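Local coordinates for uncharacterized protein (Legionella pneumophila subsp. pneumophila str. Philadelphia 1, PDB 4R0G) that probably acts as a guanine-nucleotide exchange factor for the small GTPases Rab5, Rab21 and Rab22 through a Vps9-like helical domain, at residues 18-23 with 87-92; 25-30 with 44-49. All blocks are in the same frame, centred on the assembly; numbering follows the deposited sequence.

Contact 1 of 2, residues 18-23 with 87-92; sequences LLFLQW and TTISIA
Ile89 meets Phe20, Leu21 and Trp23 mainly through CD1, the methyl at the end of its longer branch. CG1 of Ile89 is anti to the carbonyl carbon (chi1 -68°), and the extended chi2 (175°) carries CD1 on toward residues 20-23. The Phe20 side chain comes from the opposite direction, and the methyl lies oblique to its ring, Phe20 CZ 3.9 Å from Ile89 CD1; the shorter branch adds a looser touch, Ile89 CG2 to Phe20 CZ at 4.1 Å. Trp23 offers the edge of its indole, with CE3 4.0 Å from Ile89 CD1 and the methyl near the ring plane. Leu21 CD2 completes the group at 4.2 Å from Ile89 CD1. A type I turn from Phe20 to Trp23, with Trp23 N bonded to Phe20 O, lets both aromatic residues reach the same methyl. The contact is apolar and buried. On helix 80-101, Ser90 OG bonds back to Thr87 O, which also accepts from Ile91 N. Around this packing, helix 5-14 touches Phe20 through Leu12 and Trp23 through Leu9, helix 58-71 adds Phe64 and Leu67, and helix 40-53 brings Leu47 and Trp51 onto Ile89, all within the Vps9-like domain.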
loop_
_atom_site.group_PDB
_atom_site.type_symbol
_atom_site.label_atom_id
_atom_site.label_comp_id
_atom_site.label_asym_id
_atom_site.label_seq_id
_atom_site.Cartn_x
_atom_site.Cartn_y
_atom_site.Cartn_z
ATOM N N LEU A 18 6.532 13.221 8.260
ATOM C CA LEU A 18 5.103 13.045 8.572
ATOM C C LEU A 18 4.513 14.360 8.980
ATOM O O LEU A 18 3.377 14.677 8.615
ATOM C CB LEU A 18 4.880 12.013 9.674
ATOM C CG LEU A 18 4.987 10.654 9.027
ATOM C CD1 LEU A 18 5.075 9.558 10.046
ATOM C CD2 LEU A 18 3.782 10.538 8.117
ATOM N N LEU A 19 5.301 15.135 9.721
ATOM C CA LEU A 19 4.890 16.476 10.086
ATOM C C LEU A 19 4.871 17.391 8.859
ATOM O O LEU A 19 3.915 18.130 8.650
ATOM C CB LEU A 19 5.781 17.032 11.209
ATOM C CG LEU A 19 5.491 18.487 11.570
ATOM C CD1 LEU A 19 4.011 18.624 11.988
ATOM C CD2 LEU A 19 6.488 19.013 12.634
ATOM N N PHE A 20 5.914 17.335 8.040
ATOM C CA PHE A 20 5.952 18.204 6.865
ATOM C C PHE A 20 4.733 18.025 5.968
ATOM O O PHE A 20 4.185 19.003 5.468
ATOM C CB PHE A 20 7.210 17.985 6.072
ATOM C CG PHE A 20 7.099 18.428 4.638
ATOM C CD1 PHE A 20 7.073 19.781 4.318
ATOM C CD2 PHE A 20 7.051 17.499 3.597
ATOM C CE1 PHE A 20 6.973 20.212 3.007
ATOM C CE2 PHE A 20 6.967 17.939 2.276
ATOM C CZ PHE A 20 6.935 19.309 1.994
ATOM N N LEU A 21 4.299 16.765 5.820
ATOM C CA LEU A 21 3.112 16.355 5.038
ATOM C C LEU A 21 1.771 16.854 5.584
ATOM O O LEU A 21 0.724 16.590 5.000
ATOM C CB LEU A 21 3.062 14.831 4.884
ATOM C CG LEU A 21 4.164 14.191 4.016
ATOM C CD1 LEU A 21 3.966 12.716 3.891
ATOM C CD2 LEU A 21 4.191 14.813 2.649
ATOM N N GLN A 22 1.810 17.528 6.730
ATOM C CA GLN A 22 0.615 18.049 7.394
ATOM C C GLN A 22 0.337 19.466 6.902
ATOM O O GLN A 22 -0.680 20.102 7.224
ATOM C CB GLN A 22 0.879 18.077 8.891
ATOM C CG GLN A 22 -0.211 17.585 9.783
ATOM C CD GLN A 22 0.317 17.316 11.184
ATOM O OE1 GLN A 22 0.501 16.163 11.567
ATOM N NE2 GLN A 22 0.584 18.389 11.950
ATOM N N TRP A 23 1.295 19.938 6.124
ATOM C CA TRP A 23 1.300 21.270 5.557
ATOM C C TRP A 23 0.042 21.599 4.767
ATOM O O TRP A 23 -0.594 22.634 5.010
ATOM C CB TRP A 23 2.512 21.389 4.634
ATOM C CG TRP A 23 2.826 22.735 4.137
ATOM C CD1 TRP A 23 2.500 23.928 4.716
ATOM C CD2 TRP A 23 3.588 23.044 2.968
ATOM N NE1 TRP A 23 3.000 24.964 3.970
ATOM C CE2 TRP A 23 3.677 24.457 2.892
ATOM C CE3 TRP A 23 4.202 22.267 1.974
ATOM C CZ2 TRP A 23 4.350 25.123 1.848
ATOM C CZ3 TRP A 23 4.876 22.922 0.936
ATOM C CH2 TRP A 23 4.947 24.350 0.886
ATOM N N THR A 87 1.731 13.888 -3.217
ATOM C CA THR A 87 1.570 14.121 -4.647
ATOM C C THR A 87 1.111 15.540 -4.936
ATOM O O THR A 87 1.558 16.146 -5.908
ATOM C CB THR A 87 0.601 13.115 -5.265
ATOM O OG1 THR A 87 -0.573 13.061 -4.449
ATOM C CG2 THR A 87 1.242 11.717 -5.331
ATOM N N THR A 88 0.221 16.063 -4.101
ATOM C CA THR A 88 -0.269 17.406 -4.274
ATOM C C THR A 88 0.881 18.401 -4.066
ATOM O O THR A 88 0.914 19.484 -4.652
ATOM C CB THR A 88 -1.331 17.716 -3.241
ATOM O OG1 THR A 88 -2.364 16.735 -3.307
ATOM C CG2 THR A 88 -1.942 19.117 -3.482
ATOM N N ILE A 89 1.831 18.040 -3.216
ATOM C CA ILE A 89 2.943 18.930 -2.981
ATOM C C ILE A 89 3.883 18.867 -4.181
ATOM O O ILE A 89 4.470 19.869 -4.579
ATOM C CB ILE A 89 3.662 18.608 -1.662
ATOM C CG1 ILE A 89 2.746 18.942 -0.481
ATOM C CG2 ILE A 89 4.941 19.379 -1.556
ATOM C CD1 ILE A 89 3.303 18.550 0.867
ATOM N N SER A 90 3.983 17.702 -4.804
ATOM C CA SER A 90 4.873 17.572 -5.958
ATOM C C SER A 90 4.337 18.356 -7.154
ATOM O O SER A 90 5.100 18.844 -8.000
ATOM C CB SER A 90 5.175 16.094 -6.303
ATOM O OG SER A 90 4.012 15.377 -6.614
ATOM N N ILE A 91 3.020 18.504 -7.206
ATOM C CA ILE A 91 2.427 19.239 -8.314
ATOM C C ILE A 91 2.706 20.725 -8.135
ATOM O O ILE A 91 2.802 21.470 -9.125
ATOM C CB ILE A 91 0.928 18.949 -8.486
ATOM C CG1 ILE A 91 0.720 17.463 -8.789
ATOM C CG2 ILE A 91 0.373 19.736 -9.614
ATOM C CD1 ILE A 91 -0.731 17.078 -8.806
ATOM N N ALA A 92 2.877 21.155 -6.878
ATOM C CA ALA A 92 3.272 22.547 -6.619
ATOM C C ALA A 92 4.760 22.750 -6.849
ATOM O O ALA A 92 5.198 23.844 -7.159
ATOM C CB ALA A 92 2.918 22.953 -5.235
#

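Contact 2 of 2, residues 25-30 with 44-49; sequences KFIAEY and VSLLIF
Ile27 sets CG1 anti to its carbonyl carbon (chi1 -70°); the same torsion puts CG2 anti to the backbone N, where it meets Leu46, and the extended chi2 (-179°) carries CD1 on to Leu47. Leu47 answers with a less usual first torsion, chi1 -101°; although its CB does not head for helix 23-30, the end of the side chain comes nearer and CD1 reaches the isoleucine. The two side chains cross at about a right angle, and Leu47 CD1 lies 3.6 Å from Ile27 CD1, methyl against methyl, with the branch carbon Leu47 CG 4.0 Å from the same Ile27 CD1. Leu46 is met lower down its side chain. It runs past Ile27 in the opposite direction, and its CB, not a terminal methyl, makes the approach, 3.8 Å from Ile27 CG2. The longer branch of Ile27 thus ends against a leucine tip while the shorter one lies alongside the base of the preceding leucine, Leu46. Ile27 and Leu46 are also the pair with the nearest CA atoms, 7.4 Å apart. All three touching residues are buried, and the link between the helices is wholly apolar. It is plain helix packing inside the Vps9-like domain. Next to Ile27, Phe26 turns to another partner: its ring meets that of Tyr8, and Tyr30 CB lies over one face, offset toward the rim. Helix 40-53 is held on further sides, with Phe49 touching Val119, Leu122 and Met123 of helix 116-126, Ile48 touching Pro95 and Cys96 of helix 80-101, and Leu47 also resting on Ala92 of that same helix.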
loop_
_atom_site.group_PDB
_atom_site.type_symbol
_atom_site.label_atom_id
_atom_site.label_comp_id
_atom_site.label_asym_id
_atom_site.label_seq_id
_atom_site.Cartn_x
_atom_site.Cartn_y
_atom_site.Cartn_z
ATOM N N LYS A 25 -2.836 20.578 4.927
ATOM C CA LYS A 25 -4.005 20.678 5.798
ATOM C C LYS A 25 -4.018 22.033 6.530
ATOM O O LYS A 25 -5.076 22.612 6.775
ATOM C CB LYS A 25 -4.044 19.491 6.781
ATOM C CG LYS A 25 -5.286 19.437 7.635
ATOM C CD LYS A 25 -5.072 18.646 8.926
ATOM C CE LYS A 25 -6.328 18.743 9.821
ATOM N NZ LYS A 25 -6.423 17.657 10.855
ATOM N N PHE A 26 -2.835 22.537 6.869
ATOM C CA PHE A 26 -2.702 23.858 7.485
ATOM C C PHE A 26 -3.040 24.965 6.485
ATOM O O PHE A 26 -3.802 25.894 6.772
ATOM C CB PHE A 26 -1.275 24.027 8.060
ATOM C CG PHE A 26 -0.803 25.457 8.175
ATOM C CD1 PHE A 26 -1.179 26.248 9.257
ATOM C CD2 PHE A 26 0.046 26.001 7.211
ATOM C CE1 PHE A 26 -0.738 27.557 9.361
ATOM C CE2 PHE A 26 0.497 27.315 7.312
ATOM C CZ PHE A 26 0.106 28.091 8.391
ATOM N N ILE A 27 -2.471 24.840 5.296
ATOM C CA ILE A 27 -2.743 25.782 4.229
ATOM C C ILE A 27 -4.244 25.834 3.963
ATOM O O ILE A 27 -4.773 26.867 3.614
ATOM C CB ILE A 27 -1.931 25.422 2.977
ATOM C CG1 ILE A 27 -0.458 25.712 3.248
ATOM C CG2 ILE A 27 -2.386 26.200 1.760
ATOM C CD1 ILE A 27 0.462 25.416 2.073
ATOM N N ALA A 28 -4.952 24.740 4.180
ATOM C CA ALA A 28 -6.373 24.743 3.875
ATOM C C ALA A 28 -7.153 25.502 4.941
ATOM O O ALA A 28 -8.213 26.054 4.657
ATOM C CB ALA A 28 -6.891 23.333 3.721
ATOM N N GLU A 29 -6.638 25.511 6.169
ATOM C CA GLU A 29 -7.271 26.277 7.245
ATOM C C GLU A 29 -6.887 27.750 7.280
ATOM O O GLU A 29 -7.741 28.620 7.475
ATOM C CB GLU A 29 -7.032 25.627 8.604
ATOM C CG GLU A 29 -7.855 24.378 8.778
ATOM C CD GLU A 29 -7.988 23.974 10.226
ATOM O OE1 GLU A 29 -6.933 23.843 10.893
ATOM O OE2 GLU A 29 -9.144 23.795 10.685
ATOM N N TYR A 30 -5.601 28.022 7.091
ATOM C CA TYR A 30 -5.103 29.386 7.082
ATOM C C TYR A 30 -5.844 30.186 6.036
ATOM O O TYR A 30 -6.066 31.378 6.221
ATOM C CB TYR A 30 -3.600 29.393 6.808
ATOM C CG TYR A 30 -2.927 30.743 6.872
ATOM C CD1 TYR A 30 -2.683 31.363 8.090
ATOM C CD2 TYR A 30 -2.487 31.382 5.711
ATOM C CE1 TYR A 30 -2.039 32.610 8.159
ATOM C CE2 TYR A 30 -1.839 32.620 5.769
ATOM C CZ TYR A 30 -1.624 33.230 7.000
ATOM O OH TYR A 30 -0.993 34.451 7.066
ATOM N N VAL A 44 -2.948 23.940 -5.128
ATOM C CA VAL A 44 -1.600 23.853 -5.653
ATOM C C VAL A 44 -1.081 25.267 -5.813
ATOM O O VAL A 44 0.112 25.532 -5.626
ATOM C CB VAL A 44 -1.568 23.103 -7.000
ATOM C CG1 VAL A 44 -0.207 23.295 -7.719
ATOM C CG2 VAL A 44 -1.870 21.642 -6.778
ATOM N N SER A 45 -2.003 26.168 -6.148
ATOM C CA SER A 45 -1.701 27.582 -6.286
ATOM C C SER A 45 -1.204 28.148 -4.978
ATOM O O SER A 45 -0.116 28.716 -4.931
ATOM C CB SER A 45 -2.922 28.345 -6.777
ATOM O OG SER A 45 -3.231 27.938 -8.095
ATOM N N LEU A 46 -1.978 27.960 -3.914
ATOM C CA LEU A 46 -1.548 28.409 -2.588
ATOM C C LEU A 46 -0.161 27.849 -2.167
ATOM O O LEU A 46 0.750 28.615 -1.768
ATOM C CB LEU A 46 -2.635 28.132 -1.543
ATOM C CG LEU A 46 -4.055 28.638 -1.861
ATOM C CD1 LEU A 46 -5.077 28.000 -0.950
ATOM C CD2 LEU A 46 -4.163 30.141 -1.722
ATOM N N LEU A 47 0.003 26.528 -2.280
ATOM C CA LEU A 47 1.309 25.891 -2.070
ATOM C C LEU A 47 2.442 26.560 -2.855
ATOM O O LEU A 47 3.519 26.732 -2.318
ATOM C CB LEU A 47 1.272 24.433 -2.461
ATOM C CG LEU A 47 1.156 23.404 -1.362
ATOM C CD1 LEU A 47 -0.236 23.403 -0.825
ATOM C CD2 LEU A 47 1.462 22.042 -1.959
ATOM N N ILE A 48 2.224 26.929 -4.116
ATOM C CA ILE A 48 3.308 27.565 -4.874
ATOM C C ILE A 48 3.638 28.941 -4.294
ATOM O O ILE A 48 4.801 29.278 -4.045
ATOM C CB ILE A 48 2.987 27.741 -6.366
ATOM C CG1 ILE A 48 3.004 26.387 -7.072
ATOM C CG2 ILE A 48 4.033 28.666 -7.008
ATOM C CD1 ILE A 48 2.149 26.369 -8.280
ATOM N N PHE A 49 2.604 29.740 -4.090
ATOM C CA PHE A 49 2.768 31.041 -3.489
ATOM C C PHE A 49 3.511 30.888 -2.190
ATOM O O PHE A 49 4.565 31.477 -1.978
ATOM C CB PHE A 49 1.402 31.629 -3.180
ATOM C CG PHE A 49 1.468 32.930 -2.484
ATOM C CD1 PHE A 49 1.935 34.057 -3.147
ATOM C CD2 PHE A 49 1.082 33.036 -1.163
ATOM C CE1 PHE A 49 2.004 35.275 -2.512
ATOM C CE2 PHE A 49 1.153 34.259 -0.507
ATOM C CZ PHE A 49 1.610 35.381 -1.190
#

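From the N terminus, helix 5-14 leads into helix 17-20 and a turn into helix 23-30; the chain then returns as helix 40-53, where contact 2 closes a short loop. It goes on through helix 58-71 to helix 80-101, where contact 1 closes a longer loop around the first; contact 2 is therefore nested inside contact 1. Their centres lie 10 Å apart and they touch through Ala92, whose CB is 3.5 Å from Leu47 CB and whose CA is 3.7 Å from Val44 CG1. Helix 40-53 thus packs against both helix 23-30 and helix 80-101, and together the contacts tie helix 17-20 and its turn, helix 23-30, helix 40-53 and helix 80-101 into one Vps9-like domain.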